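Side-chain contacts in molybdenum ABC transporter, periplasmic molybdenum-binding protein (Vibrio cholerae, PDB 4RXL), which binds tungstate in this structure and probably delivers molybdate or tungstate to an ABC importer as its periplasmic solute-binding component: residues 154-159 against 168-173; 175-180 against 225-230. All coordinates share one frame; numbering follows the deposited sequence.

Overall arrangement
Following the chain from the N terminus, the first of these elements is helix 153-161, and after a loop of six residues the chain returns as strand 168-171, which closes interaction 1. The strand runs straight into helix 172-177, whose last turn meets the end of helix 218-226 to form interaction 2, a far longer closure spanning 44 intervening residues. The two contacts therefore follow one another in series, neither nested nor crossed, and share helix 172-177. They also touch: Thr173 CG2 lies 3.4 Å from Phe227 O. Interaction 1 is buried and reaches the tungstate site through Tyr171, whereas interaction 2 lies at the surface and ties the same helix to the C-terminal part of the chain.

Interaction 1: 154-159 against 168-173; sequences RLALAL and GIVYKT. With WO4 (tungstate(VI)ion), chain B.
Val170 turns one methyl, CG1, onto the backbone of helix 153-161 between Ala156 and Leu157. Its nearest neighbour there is an amide nitrogen, Leu157 N, 3.9 Å from Val170 CG1. The same methyl lies 4.2 Å from Leu157 CB and 4.4 Å from Ala156 CB. Val170 CG1 sits anti to its own carbonyl carbon (chi1 -61°), which directs it at the helix. The small side chain of Ala156 is consistent with the close approach of the backbones, Ala156 CA lying 6.8 Å from Gly168 CA, and branched Val170 suits an extended backbone while offering a compact apolar surface. With CG anti to the backbone N (chi1 178°), Leu157 meets Val170 through CB; its side chain also packs on Ile89 of strand 78-91. All three residues are buried.

Helix followed by strand is a recurring unit of the alpha/beta lobes of periplasmic binding proteins, and here the strand leads into the ligand pocket of this ModA-family protein. Tyr171, the N-cap residue of helix 172-177, reaches the tungstate at the edge of its ring: its OH donates to O2 of the ion, 2.6 Å away, with that oxygen near the ring plane. Ser13, Ser40 and the backbone N atoms of Ala126 and Val153 also bond the anion.

Towards Arg154 the fit is looser, and water takes the place of direct contact. One water accepts bonds from Arg154 NH2, at 3.0 Å in the guanidinium plane, and from Thr173 OG1, at 2.6 Å. The long side chain of Arg154 brings the guanidinium to this water, and is further anchored by a salt bridge from NE to Asp174 and a hydrogen bond from NH1 to Asn16.

Interaction 2: 175-180 against 225-230; sequences ALLSDK and QRFGFE
A Schellman motif ends helix 218-226, and the last turn of helix 172-177 packs against it. Gly228 is the motif's residue of positive phi (97°), a backbone shape that strongly favours glycine, and its N bonds back to Gln225 O at 2.9 Å. Leu176 uses the bare backbone at this point: its CD2 methyl rests 3.7 Å from Gly228 CA and 4.0 Å from Phe227 O. Having no side chain, the glycine offers its CA directly to that methyl. Leu176 CG stands anti to its backbone N (chi1 -154°), carrying the branched end across to the turn.

Beside it, Leu177 meets the ring of Phe227. The methyl CD1 comes in at the ring edge, near its plane, 4.0 Å from CD2 and 4.1 Å from CE2 of Phe227; the leucine therefore touches the rim of the ring and is not laid over its face. Phe227 is large enough to reach helix 15-28 as well, where it packs on Asn16 and Ala20, and Leu177 also touches Asn16.

Both leucines are exposed, and the two segments meet through methyls, an aromatic edge and the backbone of Phe227 and Gly228. Such a junction relies on dispersion and on the removal of apolar surface from water; with no polar pair across it, the fit probably depends on shape.

Interaction 1: 154-159 against 168-173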
ATOM      1  N   ARG A 154       0.222  -7.122  -0.640  1.00 15.26           N
ATOM      2  CA  ARG A 154       1.093  -8.043  -1.335  1.00 17.03           C
ATOM      3  C   ARG A 154       0.571  -9.472  -1.304  1.00 19.08           C
ATOM      4  O   ARG A 154       0.824 -10.240  -2.227  1.00 21.64           O
ATOM      5  CB  ARG A 154       2.525  -7.905  -0.823  1.00 17.35           C
ATOM      6  CG  ARG A 154       3.153  -6.557  -1.184  1.00 16.47           C
ATOM      7  CD  ARG A 154       3.367  -6.397  -2.681  1.00 25.70           C
ATOM      8  NE  ARG A 154       4.051  -5.161  -3.094  1.00 24.37           N
ATOM      9  CZ  ARG A 154       5.366  -5.027  -3.224  1.00 27.04           C
ATOM     10  NH1 ARG A 154       6.176  -6.044  -2.961  1.00 24.04           N
ATOM     11  NH2 ARG A 154       5.879  -3.859  -3.614  1.00 26.24           N
ATOM     12  N   LEU A 155      -0.183  -9.828  -0.269  1.00 15.96           N
ATOM     13  CA  LEU A 155      -0.797 -11.148  -0.224  1.00 18.55           C
ATOM     14  C   LEU A 155      -1.952 -11.214  -1.218  1.00 19.80           C
ATOM     15  O   LEU A 155      -2.227 -12.268  -1.764  1.00 24.50           O
ATOM     16  CB  LEU A 155      -1.254 -11.476   1.188  1.00 18.46           C
ATOM     17  CG  LEU A 155      -0.102 -11.715   2.192  1.00 20.08           C
ATOM     18  CD1 LEU A 155      -0.643 -11.714   3.615  1.00 25.41           C
ATOM     19  CD2 LEU A 155       0.679 -12.999   1.933  1.00 19.23           C
ATOM     20  N   ALA A 156      -2.632 -10.078  -1.418  1.00 17.05           N
ATOM     21  CA  ALA A 156      -3.644  -9.987  -2.468  1.00 17.81           C
ATOM     22  C   ALA A 156      -2.990 -10.153  -3.842  1.00 18.05           C
ATOM     23  O   ALA A 156      -3.468 -10.926  -4.684  1.00 22.18           O
ATOM     24  CB  ALA A 156      -4.371  -8.651  -2.387  1.00 18.25           C
ATOM     25  N   LEU A 157      -1.930  -9.392  -4.104  1.00 18.08           N
ATOM     26  CA  LEU A 157      -1.144  -9.581  -5.319  1.00 18.68           C
ATOM     27  C   LEU A 157      -0.769 -11.045  -5.570  1.00 21.18           C
ATOM     28  O   LEU A 157      -0.967 -11.549  -6.678  1.00 23.88           O
ATOM     29  CB  LEU A 157       0.121  -8.719  -5.250  1.00 16.55           C
ATOM     30  CG  LEU A 157       1.106  -8.817  -6.417  1.00 18.17           C
ATOM     31  CD1 LEU A 157       0.489  -8.272  -7.687  1.00 24.51           C
ATOM     32  CD2 LEU A 157       2.367  -8.064  -6.073  1.00 20.04           C
ATOM     33  N   ALA A 158      -0.288 -11.749  -4.542  1.00 19.74           N
ATOM     34  CA  ALA A 158       0.162 -13.133  -4.727  1.00 21.24           C
ATOM     35  C   ALA A 158      -0.959 -14.079  -5.152  1.00 24.16           C
ATOM     36  O   ALA A 158      -0.699 -15.050  -5.849  1.00 27.33           O
ATOM     37  CB  ALA A 158       0.810 -13.647  -3.454  1.00 26.59           C
ATOM     38  N   LEU A 159      -2.189 -13.830  -4.702  1.00 22.58           N
ATOM     39  CA  LEU A 159      -3.345 -14.660  -5.111  1.00 24.68           C
ATOM     40  C   LEU A 159      -3.578 -14.576  -6.621  1.00 24.59           C
ATOM     41  O   LEU A 159      -3.921 -15.552  -7.278  1.00 28.78           O
ATOM     42  CB  LEU A 159      -4.630 -14.232  -4.392  1.00 26.67           C
ATOM     43  CG  LEU A 159      -4.793 -14.610  -2.927  1.00 28.27           C
ATOM     44  CD1 LEU A 159      -6.071 -13.997  -2.373  1.00 24.31           C
ATOM     45  CD2 LEU A 159      -4.768 -16.132  -2.755  1.00 30.73           C
ATOM     46  N   GLY A 168      -7.840  -8.896  -9.039  1.00 22.69           N
ATOM     47  CA  GLY A 168      -7.540  -8.346  -7.748  1.00 20.50           C
ATOM     48  C   GLY A 168      -7.372  -6.853  -7.831  1.00 20.00           C
ATOM     49  O   GLY A 168      -7.208  -6.287  -8.921  1.00 18.95           O
ATOM     50  N   ILE A 169      -7.417  -6.216  -6.670  1.00 17.77           N
ATOM     51  CA  ILE A 169      -7.241  -4.776  -6.573  1.00 16.38           C
ATOM     52  C   ILE A 169      -5.998  -4.481  -5.729  1.00 16.77           C
ATOM     53  O   ILE A 169      -5.936  -4.797  -4.564  1.00 16.33           O
ATOM     54  CB  ILE A 169      -8.494  -4.063  -6.032  1.00 16.73           C
ATOM     55  CG1 ILE A 169      -9.658  -4.259  -6.994  1.00 18.51           C
ATOM     56  CG2 ILE A 169      -8.207  -2.568  -5.866  1.00 14.68           C
ATOM     57  CD1 ILE A 169     -10.997  -3.855  -6.413  1.00 20.26           C
ATOM     58  N   VAL A 170      -5.006  -3.858  -6.358  1.00 14.70           N
ATOM     59  CA  VAL A 170      -3.751  -3.564  -5.744  1.00 14.55           C
ATOM     60  C   VAL A 170      -3.335  -2.148  -6.141  1.00 14.27           C
ATOM     61  O   VAL A 170      -4.052  -1.452  -6.876  1.00 15.10           O
ATOM     62  CB  VAL A 170      -2.651  -4.593  -6.100  1.00 15.56           C
ATOM     63  CG1 VAL A 170      -3.022  -5.993  -5.643  1.00 18.64           C
ATOM     64  CG2 VAL A 170      -2.354  -4.565  -7.585  1.00 19.68           C
ATOM     65  N   TYR A 171      -2.164  -1.713  -5.675  1.00 13.54           N
ATOM     66  CA  TYR A 171      -1.622  -0.459  -6.164  1.00 14.37           C
ATOM     67  C   TYR A 171      -0.896  -0.623  -7.480  1.00 13.14           C
ATOM     68  O   TYR A 171      -0.426  -1.706  -7.840  1.00 17.23           O
ATOM     69  CB  TYR A 171      -0.698   0.179  -5.143  1.00 13.57           C
ATOM     70  CG  TYR A 171      -1.301   0.343  -3.777  1.00 12.78           C
ATOM     71  CD1 TYR A 171      -2.187   1.377  -3.538  1.00 13.35           C
ATOM     72  CD2 TYR A 171      -0.943  -0.473  -2.710  1.00 12.92           C
ATOM     73  CE1 TYR A 171      -2.735   1.570  -2.261  1.00 15.06           C
ATOM     74  CE2 TYR A 171      -1.460  -0.272  -1.440  1.00 11.90           C
ATOM     75  CZ  TYR A 171      -2.339   0.761  -1.227  1.00 12.59           C
ATOM     76  OH  TYR A 171      -2.932   0.938  -0.025  1.00 14.39           O
ATOM     77  N   LYS A 172      -0.808   0.477  -8.218  1.00 15.40           N
ATOM     78  CA  LYS A 172      -0.053   0.571  -9.457  1.00 17.01           C
ATOM     79  C   LYS A 172       1.367   0.062  -9.250  1.00 20.14           C
ATOM     80  O   LYS A 172       1.879  -0.697 -10.067  1.00 20.02           O
ATOM     81  CB  LYS A 172      -0.048   2.019  -9.962  1.00 19.62           C
ATOM     82  CG  LYS A 172       0.874   2.319 -11.131  1.00 32.48           C
ATOM     83  CD  LYS A 172       0.380   1.737 -12.427  1.00 45.11           C
ATOM     84  CE  LYS A 172       1.186   2.292 -13.594  1.00 46.64           C
ATOM     85  NZ  LYS A 172       1.121   3.785 -13.673  1.00 47.60           N
ATOM     86  N   THR A 173       1.982   0.437  -8.136  1.00 17.92           N
ATOM     87  CA  THR A 173       3.371   0.030  -7.853  1.00 16.90           C
ATOM     88  C   THR A 173       3.497  -1.467  -7.642  1.00 18.88           C
ATOM     89  O   THR A 173       4.533  -2.049  -7.955  1.00 20.11           O
ATOM     90  CB  THR A 173       3.930   0.776  -6.642  1.00 14.75           C
ATOM     91  OG1 THR A 173       3.040   0.560  -5.556  1.00 17.39           O
ATOM     92  CG2 THR A 173       4.079   2.263  -6.917  1.00 20.81           C
TER
HETATM   93  W   WO4 B 301      -0.969  -1.838   2.521  1.00 14.46           W
HETATM   94  O1  WO4 B 301      -1.025  -3.849   2.525  1.00 15.60           O
HETATM   95  O2  WO4 B 301      -2.600  -0.923   1.693  1.00 18.95           O
HETATM   96  O3  WO4 B 301      -0.780  -1.174   4.458  1.00 14.10           O
HETATM   97  O4  WO4 B 301       0.656  -1.195   1.421  1.00 13.75           O
HETATM   98  O   HOH W   1       4.094  -1.513  -4.293  1.00 18.25           O

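Interaction 2: 175-180 against 225-230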
ATOM      1  N   ALA A 175       1.574  -3.850  -9.161  1.00 22.25           N
ATOM      2  CA  ALA A 175       1.502  -4.418 -10.509  1.00 24.31           C
ATOM      3  C   ALA A 175       2.798  -4.207 -11.279  1.00 24.19           C
ATOM      4  O   ALA A 175       3.297  -5.136 -11.943  1.00 29.38           O
ATOM      5  CB  ALA A 175       0.320  -3.820 -11.267  1.00 26.66           C
ATOM      6  N   LEU A 176       3.387  -3.018 -11.139  1.00 24.69           N
ATOM      7  CA  LEU A 176       4.566  -2.623 -11.935  1.00 26.56           C
ATOM      8  C   LEU A 176       5.761  -3.556 -11.723  1.00 25.75           C
ATOM      9  O   LEU A 176       6.530  -3.785 -12.650  1.00 33.28           O
ATOM     10  CB  LEU A 176       4.968  -1.177 -11.602  1.00 33.67           C
ATOM     11  CG  LEU A 176       5.716  -0.374 -12.657  1.00 69.48           C
ATOM     12  CD1 LEU A 176       4.837  -0.136 -13.880  1.00 43.61           C
ATOM     13  CD2 LEU A 176       6.172   0.944 -12.047  1.00103.90           C
ATOM     14  N   LEU A 177       5.910  -4.095 -10.516  1.00 26.58           N
ATOM     15  CA  LEU A 177       7.048  -4.955 -10.179  1.00 32.26           C
ATOM     16  C   LEU A 177       6.813  -6.430 -10.482  1.00 35.52           C
ATOM     17  O   LEU A 177       7.758  -7.223 -10.462  1.00 42.23           O
ATOM     18  CB  LEU A 177       7.443  -4.788  -8.695  1.00 40.02           C
ATOM     19  CG  LEU A 177       8.227  -3.521  -8.291  1.00 41.94           C
ATOM     20  CD1 LEU A 177       9.312  -3.875  -7.291  1.00 36.38           C
ATOM     21  CD2 LEU A 177       8.859  -2.745  -9.447  1.00 43.20           C
ATOM     22  N   SER A 178       5.571  -6.801 -10.783  1.00 31.56           N
ATOM     23  CA  SER A 178       5.220  -8.193 -11.046  1.00 35.25           C
ATOM     24  C   SER A 178       5.040  -8.445 -12.545  1.00 39.27           C
ATOM     25  O   SER A 178       4.348  -7.689 -13.214  1.00 42.25           O
ATOM     26  CB  SER A 178       3.925  -8.539 -10.296  1.00 38.06           C
ATOM     27  OG  SER A 178       3.510  -9.869 -10.566  1.00 41.22           O
ATOM     28  N   ASP A 179       5.674  -9.493 -13.067  1.00 52.87           N
ATOM     29  CA  ASP A 179       5.453  -9.921 -14.460  1.00 56.16           C
ATOM     30  C   ASP A 179       4.337 -10.968 -14.558  1.00 48.76           C
ATOM     31  O   ASP A 179       3.794 -11.218 -15.638  1.00 43.23           O
ATOM     32  CB  ASP A 179       6.743 -10.474 -15.077  1.00 77.52           C
ATOM     33  CG  ASP A 179       7.775  -9.391 -15.339  1.00 91.66           C
ATOM     34  OD1 ASP A 179       7.771  -8.367 -14.623  1.00135.07           O
ATOM     35  OD2 ASP A 179       8.595  -9.564 -16.266  1.00118.99           O
ATOM     36  N   LYS A 180       3.998 -11.570 -13.421  1.00 37.70           N
ATOM     37  CA  LYS A 180       2.930 -12.559 -13.343  1.00 38.88           C
ATOM     38  C   LYS A 180       1.520 -11.944 -13.442  1.00 27.33           C
ATOM     39  O   LYS A 180       0.541 -12.668 -13.609  1.00 37.59           O
ATOM     40  CB  LYS A 180       3.050 -13.351 -12.036  1.00 45.09           C
ATOM     41  CG  LYS A 180       4.364 -14.100 -11.835  1.00 51.08           C
ATOM     42  CD  LYS A 180       4.457 -15.340 -12.704  1.00 89.40           C
ATOM     43  CE  LYS A 180       3.655 -16.496 -12.131  1.00 91.11           C
ATOM     44  NZ  LYS A 180       3.601 -17.624 -13.098  1.00 68.13           N
ATOM     45  N   GLN A 225      10.266   7.398  -7.242  1.00 21.36           N
ATOM     46  CA  GLN A 225       9.719   7.559  -8.622  1.00 26.33           C
ATOM     47  C   GLN A 225      10.036   6.350  -9.516  1.00 26.71           C
ATOM     48  O   GLN A 225       9.197   5.915 -10.301  1.00 23.62           O
ATOM     49  CB  GLN A 225      10.199   8.851  -9.303  1.00 31.72           C
ATOM     50  CG  GLN A 225       9.978  10.182  -8.571  1.00 71.53           C
ATOM     51  CD  GLN A 225       8.611  10.331  -7.915  1.00 94.96           C
ATOM     52  OE1 GLN A 225       7.577  10.161  -8.566  1.00 47.61           O
ATOM     53  NE2 GLN A 225       8.600  10.678  -6.623  1.00 56.25           N
ATOM     54  N   ARG A 226      11.226   5.779  -9.377  1.00 21.19           N
ATOM     55  CA  ARG A 226      11.622   4.654 -10.229  1.00 21.36           C
ATOM     56  C   ARG A 226      10.850   3.379  -9.930  1.00 21.86           C
ATOM     57  O   ARG A 226      10.663   2.535 -10.815  1.00 25.63           O
ATOM     58  CB  ARG A 226      13.124   4.411 -10.148  1.00 23.66           C
ATOM     59  CG  ARG A 226      13.869   5.535 -10.839  1.00 27.42           C
ATOM     60  CD  ARG A 226      15.248   5.113 -11.247  1.00 34.25           C
ATOM     61  NE  ARG A 226      16.161   5.087 -10.117  1.00 33.97           N
ATOM     62  CZ  ARG A 226      16.982   6.089  -9.783  1.00 32.47           C
ATOM     63  NH1 ARG A 226      17.803   5.933  -8.752  1.00 32.13           N
ATOM     64  NH2 ARG A 226      16.989   7.238 -10.444  1.00 43.88           N
ATOM     65  N   PHE A 227      10.393   3.254  -8.686  1.00 23.66           N
ATOM     66  CA  PHE A 227       9.525   2.142  -8.276  1.00 20.64           C
ATOM     67  C   PHE A 227       8.057   2.430  -8.582  1.00 24.96           C
ATOM     68  O   PHE A 227       7.183   1.631  -8.273  1.00 27.36           O
ATOM     69  CB  PHE A 227       9.748   1.814  -6.799  1.00 19.67           C
ATOM     70  CG  PHE A 227      11.007   1.012  -6.541  1.00 20.94           C
ATOM     71  CD1 PHE A 227      12.232   1.623  -6.395  1.00 24.00           C
ATOM     72  CD2 PHE A 227      10.970  -0.379  -6.494  1.00 24.58           C
ATOM     73  CE1 PHE A 227      13.398   0.889  -6.213  1.00 33.80           C
ATOM     74  CE2 PHE A 227      12.118  -1.108  -6.256  1.00 23.37           C
ATOM     75  CZ  PHE A 227      13.337  -0.491  -6.140  1.00 26.11           C
ATOM     76  N   GLY A 228       7.787   3.567  -9.211  1.00 23.17           N
ATOM     77  CA  GLY A 228       6.467   3.862  -9.722  1.00 25.52           C
ATOM     78  C   GLY A 228       5.602   4.720  -8.830  1.00 19.71           C
ATOM     79  O   GLY A 228       4.447   4.982  -9.187  1.00 19.88           O
ATOM     80  N   PHE A 229       6.126   5.179  -7.695  1.00 18.06           N
ATOM     81  CA  PHE A 229       5.350   6.043  -6.826  1.00 18.56           C
ATOM     82  C   PHE A 229       5.210   7.423  -7.449  1.00 17.62           C
ATOM     83  O   PHE A 229       6.064   7.866  -8.212  1.00 21.23           O
ATOM     84  CB  PHE A 229       5.966   6.135  -5.432  1.00 19.77           C
ATOM     85  CG  PHE A 229       5.813   4.873  -4.653  1.00 15.94           C
ATOM     86  CD1 PHE A 229       6.763   3.886  -4.777  1.00 19.83           C
ATOM     87  CD2 PHE A 229       4.736   4.653  -3.829  1.00 15.47           C
ATOM     88  CE1 PHE A 229       6.637   2.692  -4.099  1.00 19.51           C
ATOM     89  CE2 PHE A 229       4.601   3.467  -3.158  1.00 18.25           C
ATOM     90  CZ  PHE A 229       5.557   2.486  -3.296  1.00 19.39           C
ATOM     91  N   GLU A 230       4.154   8.111  -7.059  1.00 18.40           N
ATOM     92  CA  GLU A 230       3.901   9.482  -7.486  1.00 20.20           C
ATOM     93  C   GLU A 230       4.453  10.455  -6.473  1.00 18.58           C
ATOM     94  O   GLU A 230       4.483  10.162  -5.278  1.00 22.13           O
ATOM     95  CB  GLU A 230       2.402   9.770  -7.606  1.00 26.38           C
ATOM     96  CG  GLU A 230       1.619   8.995  -8.647  1.00 28.16           C
ATOM     97  CD  GLU A 230       0.124   9.274  -8.542  1.00 65.89           C
ATOM     98  OE1 GLU A 230      -0.268  10.248  -7.852  1.00 59.75           O
ATOM     99  OE2 GLU A 230      -0.664   8.516  -9.140  1.00 40.10           O
TER